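Local coordinates for protein type I modular polyketide synthase (Streptomyces albus subsp. albus, PDB 6IYT) that probably transfers an alkylmalonyl extender unit, apparently ethylmalonyl from its coenzyme A thioester, during assembly of the polyketide salinomycin, at residues R33-P44 and L139-A151. Residues are numbered along the deposited sequence; the frame is centred on the assembly and turned at random.
Sequences RPALFSGDPLVP and LLDSSPVFAARFA
The ring of Pro144 is the bump around which residues 34-38 bend: its CB comes within 3.3 Å of Ala35 O, its CG rests against CB of Ser38, and its CD faces Ser38 N, so the chain, which kinks at Leu36, curls over one proline. Val145 fills the neighbouring hollow, the elbow between Pro34 O, Ala35 O and Leu36 N. With CG2 turned back beside its own backbone N, this methyl lies 3.3 Å from Pro34 O and 3.6 Å from Leu36 N, while Pro34 sets its CB on Pro144 and its CG towards the Ala148 methyl, one helical turn on. Immediately before the proline, Ser143 is the N-cap of helix 144-158. Its OG stands anti to the backbone N (chi1 176°), where it accepts from Phe146 N and donates to Leu36 O over 2.7 Å, arriving in the carbonyl plane; the cap also clasps the N-terminal segment. The chain crosses the break between helices 137-142 and 144-158 of the acyltransferase domain before entering strand 43-49 of the three-stranded antiparallel sheet. A weak bond from Val145 N to Ala35 O adds to the hold. Ser142 O lies at the edge of the Phe37 ring, in its plane and 3.6 Å from CD1, and takes Ser38 N at 3.1 Å from above its own carbonyl plane. One water donates to both Ser142 O and Ser38 O, and a second joins Ser38 OG to Asp141 O. Leu36 lays CG over the centre of one face of the Phe37 ring, and this pair turns to helix 428-439, touching Phe435 and Pro428 respectively.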
ATOM      1  N   ARG A  33       9.905  -2.210 -20.212  1.00 37.26           N
ATOM      2  CA  ARG A  33      11.276  -1.840 -20.617  1.00 36.95           C
ATOM      3  C   ARG A  33      11.738  -0.500 -20.029  1.00 27.49           C
ATOM      4  O   ARG A  33      12.939  -0.238 -20.009  1.00 22.87           O
ATOM      5  CB  ARG A  33      11.389  -1.792 -22.142  1.00 41.46           C
ATOM      6  CG  ARG A  33      12.784  -1.435 -22.650  1.00 43.81           C
ATOM      7  CD  ARG A  33      12.737  -0.375 -23.742  1.00 48.18           C
ATOM      8  NE  ARG A  33      11.921   0.767 -23.344  1.00 55.06           N
ATOM      9  CZ  ARG A  33      10.635   0.916 -23.655  1.00 71.92           C
ATOM     10  NH1 ARG A  33      10.007  -0.001 -24.384  1.00 73.98           N
ATOM     11  NH2 ARG A  33       9.975   1.990 -23.241  1.00 80.98           N
ATOM     12  N   PRO A  34      10.812   0.281 -19.386  1.00 23.68           N
ATOM     13  CA  PRO A  34      11.418   1.203 -18.429  1.00 18.88           C
ATOM     14  C   PRO A  34      12.121   0.416 -17.342  1.00 14.72           C
ATOM     15  O   PRO A  34      11.646  -0.640 -16.935  1.00 15.26           O
ATOM     16  CB  PRO A  34      10.218   1.988 -17.855  1.00 18.43           C
ATOM     17  CG  PRO A  34       8.989   1.438 -18.539  1.00 21.39           C
ATOM     18  CD  PRO A  34       9.453   0.699 -19.752  1.00 21.06           C
ATOM     19  N   ALA A  35      13.251   0.913 -16.899  1.00 11.38           N
ATOM     20  CA  ALA A  35      13.989   0.262 -15.827  1.00  9.58           C
ATOM     21  C   ALA A  35      13.277   0.552 -14.525  1.00  8.18           C
ATOM     22  O   ALA A  35      12.735   1.637 -14.355  1.00  7.74           O
ATOM     23  CB  ALA A  35      15.407   0.807 -15.765  1.00  9.70           C
ATOM     24  N   LEU A  36      13.479  -0.315 -13.534  1.00  6.57           N
ATOM     25  CA  LEU A  36      13.017  -0.033 -12.186  1.00  7.56           C
ATOM     26  C   LEU A  36      13.674   1.223 -11.616  1.00  7.66           C
ATOM     27  O   LEU A  36      12.992   2.068 -11.059  1.00  7.71           O
ATOM     28  CB  LEU A  36      13.233  -1.245 -11.248  1.00  8.95           C
ATOM     29  CG  LEU A  36      12.857  -1.021  -9.772  1.00 11.31           C
ATOM     30  CD1 LEU A  36      11.410  -0.595  -9.615  1.00 14.15           C
ATOM     31  CD2 LEU A  36      13.106  -2.279  -8.948  1.00 14.73           C
ATOM     32  N   PHE A  37      15.008   1.336 -11.758  1.00  7.80           N
ATOM     33  CA  PHE A  37      15.745   2.513 -11.283  1.00  8.77           C
ATOM     34  C   PHE A  37      16.608   3.116 -12.396  1.00  9.99           C
ATOM     35  O   PHE A  37      17.169   2.382 -13.226  1.00 11.77           O
ATOM     36  CB  PHE A  37      16.628   2.137 -10.099  1.00  9.74           C
ATOM     37  CG  PHE A  37      15.868   1.591  -8.928  1.00  9.11           C
ATOM     38  CD1 PHE A  37      14.922   2.360  -8.293  1.00  9.44           C
ATOM     39  CD2 PHE A  37      16.113   0.328  -8.458  1.00 11.11           C
ATOM     40  CE1 PHE A  37      14.261   1.892  -7.177  1.00  9.92           C
ATOM     41  CE2 PHE A  37      15.426  -0.165  -7.356  1.00 10.00           C
ATOM     42  CZ  PHE A  37      14.490   0.617  -6.729  1.00 10.11           C
ATOM     43  N   SER A  38      16.747   4.440 -12.371  1.00 10.45           N
ATOM     44  CA  SER A  38      17.685   5.138 -13.237  1.00 13.19           C
ATOM     45  C   SER A  38      18.881   5.656 -12.434  1.00 14.66           C
ATOM     46  O   SER A  38      18.876   5.651 -11.211  1.00 13.96           O
ATOM     47  CB  SER A  38      16.988   6.322 -13.888  1.00 14.15           C
ATOM     48  OG  SER A  38      16.425   7.154 -12.878  1.00 14.60           O
ATOM     49  N   GLY A  39      19.901   6.123 -13.144  1.00 14.72           N
ATOM     50  CA  GLY A  39      21.090   6.701 -12.499  1.00 15.11           C
ATOM     51  C   GLY A  39      21.894   5.696 -11.682  1.00 16.27           C
ATOM     52  O   GLY A  39      22.121   4.556 -12.112  1.00 15.77           O
ATOM     53  N   ASP A  40      22.248   6.097 -10.459  1.00 17.77           N
ATOM     54  CA  ASP A  40      23.219   5.359  -9.643  1.00 22.18           C
ATOM     55  C   ASP A  40      22.694   5.178  -8.216  1.00 19.26           C
ATOM     56  O   ASP A  40      23.288   5.665  -7.264  1.00 19.26           O
ATOM     57  CB  ASP A  40      24.550   6.100  -9.616  1.00 25.22           C
ATOM     58  CG  ASP A  40      25.301   5.984 -10.921  1.00 35.42           C
ATOM     59  OD1 ASP A  40      25.492   4.849 -11.391  1.00 37.44           O
ATOM     60  OD2 ASP A  40      25.672   7.031 -11.492  1.00 51.47           O
ATOM     61  N   PRO A  41      21.574   4.480  -8.084  1.00 13.76           N
ATOM     62  CA  PRO A  41      21.000   4.194  -6.794  1.00 16.61           C
ATOM     63  C   PRO A  41      21.885   3.209  -5.985  1.00 15.02           C
ATOM     64  O   PRO A  41      22.745   2.522  -6.542  1.00 14.56           O
ATOM     65  CB  PRO A  41      19.674   3.537  -7.161  1.00 14.68           C
ATOM     66  CG  PRO A  41      19.998   2.785  -8.406  1.00 15.73           C
ATOM     67  CD  PRO A  41      21.017   3.615  -9.141  1.00 16.59           C
ATOM     68  N   LEU A  42      21.559   3.034  -4.739  1.00 15.13           N
ATOM     69  CA  LEU A  42      22.159   1.996  -3.989  1.00 14.57           C
ATOM     70  C   LEU A  42      21.757   0.627  -4.532  1.00 12.16           C
ATOM     71  O   LEU A  42      20.795   0.496  -5.301  1.00 10.66           O
ATOM     72  CB  LEU A  42      21.845   2.143  -2.480  1.00 17.97           C
ATOM     73  CG  LEU A  42      20.502   1.729  -1.942  1.00 17.42           C
ATOM     74  CD1 LEU A  42      20.476   1.880  -0.433  1.00 19.64           C
ATOM     75  CD2 LEU A  42      19.406   2.546  -2.571  1.00 23.48           C
ATOM     76  N   VAL A  43      22.526  -0.375  -4.124  1.00 10.81           N
ATOM     77  CA  VAL A  43      22.521  -1.721  -4.700  1.00 12.09           C
ATOM     78  C   VAL A  43      22.108  -2.672  -3.551  1.00  8.48           C
ATOM     79  O   VAL A  43      22.606  -2.498  -2.455  1.00  7.56           O
ATOM     80  CB  VAL A  43      24.001  -2.096  -5.056  1.00 17.60           C
ATOM     81  CG1 VAL A  43      24.075  -3.419  -5.754  1.00 23.97           C
ATOM     82  CG2 VAL A  43      24.656  -0.971  -5.863  1.00 25.22           C
ATOM     83  N   PRO A  44      21.367  -3.766  -3.860  1.00  6.05           N
ATOM     84  CA  PRO A  44      21.219  -4.868  -2.904  1.00  6.17           C
ATOM     85  C   PRO A  44      22.190  -6.000  -3.158  1.00  5.63           C
ATOM     86  O   PRO A  44      22.406  -6.388  -4.286  1.00  5.20           O
ATOM     87  CB  PRO A  44      19.793  -5.346  -3.163  1.00  6.19           C
ATOM     88  CG  PRO A  44      19.638  -5.199  -4.639  1.00  6.44           C
ATOM     89  CD  PRO A  44      20.438  -3.929  -4.997  1.00  5.99           C
ATOM     90  N   LEU A 139      10.459   9.066  -5.823  1.00  8.37           N
ATOM     91  CA  LEU A 139      10.285   7.882  -6.649  1.00  7.89           C
ATOM     92  C   LEU A 139      10.022   8.224  -8.135  1.00  7.56           C
ATOM     93  O   LEU A 139      10.586   7.607  -9.018  1.00  8.02           O
ATOM     94  CB  LEU A 139       9.182   6.986  -6.078  1.00  7.77           C
ATOM     95  CG  LEU A 139       9.215   5.552  -6.552  1.00  7.46           C
ATOM     96  CD1 LEU A 139      10.558   4.911  -6.242  1.00  8.00           C
ATOM     97  CD2 LEU A 139       8.074   4.759  -5.939  1.00  7.98           C
ATOM     98  N   LEU A 140       9.342   9.343  -8.390  1.00  7.46           N
ATOM     99  CA  LEU A 140       9.250   9.842  -9.724  1.00  7.64           C
ATOM    100  C   LEU A 140      10.640  10.089 -10.293  1.00  7.44           C
ATOM    101  O   LEU A 140      10.878   9.813 -11.455  1.00  7.41           O
ATOM    102  CB  LEU A 140       8.439  11.128  -9.796  1.00  6.81           C
ATOM    103  CG  LEU A 140       6.898  11.020  -9.636  1.00  7.06           C
ATOM    104  CD1 LEU A 140       6.320  12.415  -9.566  1.00  7.77           C
ATOM    105  CD2 LEU A 140       6.238  10.258 -10.741  1.00  8.13           C
ATOM    106  N   ASP A 141      11.540  10.629  -9.467  1.00  7.98           N
ATOM    107  CA  ASP A 141      12.858  11.043  -9.941  1.00 10.48           C
ATOM    108  C   ASP A 141      13.777   9.881 -10.158  1.00  9.86           C
ATOM    109  O   ASP A 141      14.732   9.981 -10.929  1.00 12.17           O
ATOM    110  CB  ASP A 141      13.497  12.004  -8.953  1.00 11.97           C
ATOM    111  CG  ASP A 141      12.807  13.347  -8.928  1.00 16.89           C
ATOM    112  OD1 ASP A 141      12.182  13.704  -9.941  1.00 16.59           O
ATOM    113  OD2 ASP A 141      12.873  14.027  -7.878  1.00 21.12           O
ATOM    114  N   SER A 142      13.513   8.767  -9.471  1.00  8.97           N
ATOM    115  CA  SER A 142      14.496   7.695  -9.352  1.00  9.30           C
ATOM    116  C   SER A 142      14.045   6.362  -9.963  1.00  8.46           C
ATOM    117  O   SER A 142      14.858   5.447 -10.102  1.00  8.47           O
ATOM    118  CB  SER A 142      14.858   7.477  -7.893  1.00 10.40           C
ATOM    119  OG  SER A 142      13.702   7.109  -7.150  1.00 12.18           O
ATOM    120  N   SER A 143      12.766   6.268 -10.353  1.00  7.11           N
ATOM    121  CA  SER A 143      12.203   5.017 -10.926  1.00  6.16           C
ATOM    122  C   SER A 143      11.421   5.286 -12.207  1.00  6.37           C
ATOM    123  O   SER A 143      10.254   5.658 -12.156  1.00  6.74           O
ATOM    124  CB  SER A 143      11.271   4.312  -9.889  1.00  6.47           C
ATOM    125  OG  SER A 143      10.652   3.167 -10.451  1.00  6.18           O
ATOM    126  N   PRO A 144      11.994   4.886 -13.349  1.00  6.04           N
ATOM    127  CA  PRO A 144      11.288   5.069 -14.600  1.00  6.06           C
ATOM    128  C   PRO A 144      10.022   4.227 -14.705  1.00  6.36           C
ATOM    129  O   PRO A 144       9.056   4.677 -15.283  1.00  6.60           O
ATOM    130  CB  PRO A 144      12.319   4.659 -15.645  1.00  6.01           C
ATOM    131  CG  PRO A 144      13.637   5.002 -15.033  1.00  7.13           C
ATOM    132  CD  PRO A 144      13.467   4.847 -13.531  1.00  6.89           C
ATOM    133  N   VAL A 145      10.004   3.047 -14.055  1.00  6.50           N
ATOM    134  CA  VAL A 145       8.810   2.189 -14.034  1.00  7.33           C
ATOM    135  C   VAL A 145       7.656   2.917 -13.310  1.00  5.98           C
ATOM    136  O   VAL A 145       6.519   3.019 -13.829  1.00  6.69           O
ATOM    137  CB  VAL A 145       9.085   0.854 -13.293  1.00  8.75           C
ATOM    138  CG1 VAL A 145       7.773   0.207 -12.901  1.00 11.65           C
ATOM    139  CG2 VAL A 145       9.904  -0.092 -14.161  1.00 10.91           C
ATOM    140  N   PHE A 146       7.967   3.502 -12.153  1.00  6.04           N
ATOM    141  CA  PHE A 146       6.970   4.253 -11.395  1.00  5.15           C
ATOM    142  C   PHE A 146       6.514   5.485 -12.172  1.00  5.61           C
ATOM    143  O   PHE A 146       5.329   5.749 -12.287  1.00  6.25           O
ATOM    144  CB  PHE A 146       7.522   4.646 -10.024  1.00  4.94           C
ATOM    145  CG  PHE A 146       6.540   5.402  -9.154  1.00  5.38           C
ATOM    146  CD1 PHE A 146       5.449   4.767  -8.600  1.00  5.73           C
ATOM    147  CD2 PHE A 146       6.693   6.751  -8.940  1.00  6.10           C
ATOM    148  CE1 PHE A 146       4.572   5.458  -7.788  1.00  6.58           C
ATOM    149  CE2 PHE A 146       5.841   7.438  -8.110  1.00  6.41           C
ATOM    150  CZ  PHE A 146       4.799   6.778  -7.501  1.00  6.72           C
ATOM    151  N   ALA A 147       7.452   6.226 -12.714  1.00  5.72           N
ATOM    152  CA  ALA A 147       7.112   7.468 -13.407  1.00  6.11           C
ATOM    153  C   ALA A 147       6.237   7.201 -14.644  1.00  6.50           C
ATOM    154  O   ALA A 147       5.348   7.987 -14.971  1.00  6.74           O
ATOM    155  CB  ALA A 147       8.390   8.204 -13.788  1.00  6.36           C
ATOM    156  N   ALA A 148       6.556   6.141 -15.390  1.00  6.49           N
ATOM    157  CA  ALA A 148       5.777   5.789 -16.582  1.00  7.65           C
ATOM    158  C   ALA A 148       4.338   5.471 -16.241  1.00  8.40           C
ATOM    159  O   ALA A 148       3.418   5.866 -16.965  1.00  7.83           O
ATOM    160  CB  ALA A 148       6.413   4.610 -17.298  1.00  8.88           C
ATOM    161  N   ARG A 149       4.141   4.650 -15.210  1.00  7.51           N
ATOM    162  CA  ARG A 149       2.823   4.275 -14.816  1.00  6.96           C
ATOM    163  C   ARG A 149       2.097   5.453 -14.246  1.00  6.16           C
ATOM    164  O   ARG A 149       0.916   5.662 -14.534  1.00  6.09           O
ATOM    165  CB  ARG A 149       2.857   3.134 -13.823  1.00  7.09           C
ATOM    166  CG  ARG A 149       1.467   2.656 -13.428  1.00  8.09           C
ATOM    167  CD  ARG A 149       0.705   2.090 -14.621  1.00  9.33           C
ATOM    168  NE  ARG A 149      -0.432   1.292 -14.174  1.00  9.63           N
ATOM    169  CZ  ARG A 149      -1.525   1.058 -14.878  1.00 13.51           C
ATOM    170  NH1 ARG A 149      -2.441   0.238 -14.392  1.00 14.60           N
ATOM    171  NH2 ARG A 149      -1.656   1.543 -16.102  1.00 13.30           N
ATOM    172  N   PHE A 150       2.819   6.276 -13.490  1.00  5.59           N
ATOM    173  CA  PHE A 150       2.239   7.494 -12.905  1.00  6.25           C
ATOM    174  C   PHE A 150       1.754   8.453 -14.018  1.00  6.13           C
ATOM    175  O   PHE A 150       0.634   8.889 -13.985  1.00  5.77           O
ATOM    176  CB  PHE A 150       3.265   8.174 -11.962  1.00  6.15           C
ATOM    177  CG  PHE A 150       2.749   9.412 -11.256  1.00  7.57           C
ATOM    178  CD1 PHE A 150       2.626  10.623 -11.933  1.00  8.40           C
ATOM    179  CD2 PHE A 150       2.511   9.395  -9.889  1.00  8.31           C
ATOM    180  CE1 PHE A 150       2.179  11.751 -11.274  1.00  8.07           C
ATOM    181  CE2 PHE A 150       2.128  10.544  -9.218  1.00  9.40           C
ATOM    182  CZ  PHE A 150       1.935  11.711  -9.925  1.00  8.50           C
ATOM    183  N   ALA A 151       2.505   8.524 -15.121  1.00  6.41           N
ATOM    184  CA  ALA A 151       2.100   9.353 -16.259  1.00  6.84           C
ATOM    185  C   ALA A 151       0.826   8.851 -16.901  1.00  9.01           C
ATOM    186  O   ALA A 151      -0.068   9.659 -17.217  1.00  7.73           O
ATOM    187  CB  ALA A 151       3.215   9.423 -17.291  1.00  6.77           C
TER
HETATM  188  O   HOH W   1      17.352   5.496  -9.050  1.00 15.50           O
HETATM  189  O   HOH W   2      14.934   8.825 -13.916  1.00 18.59           O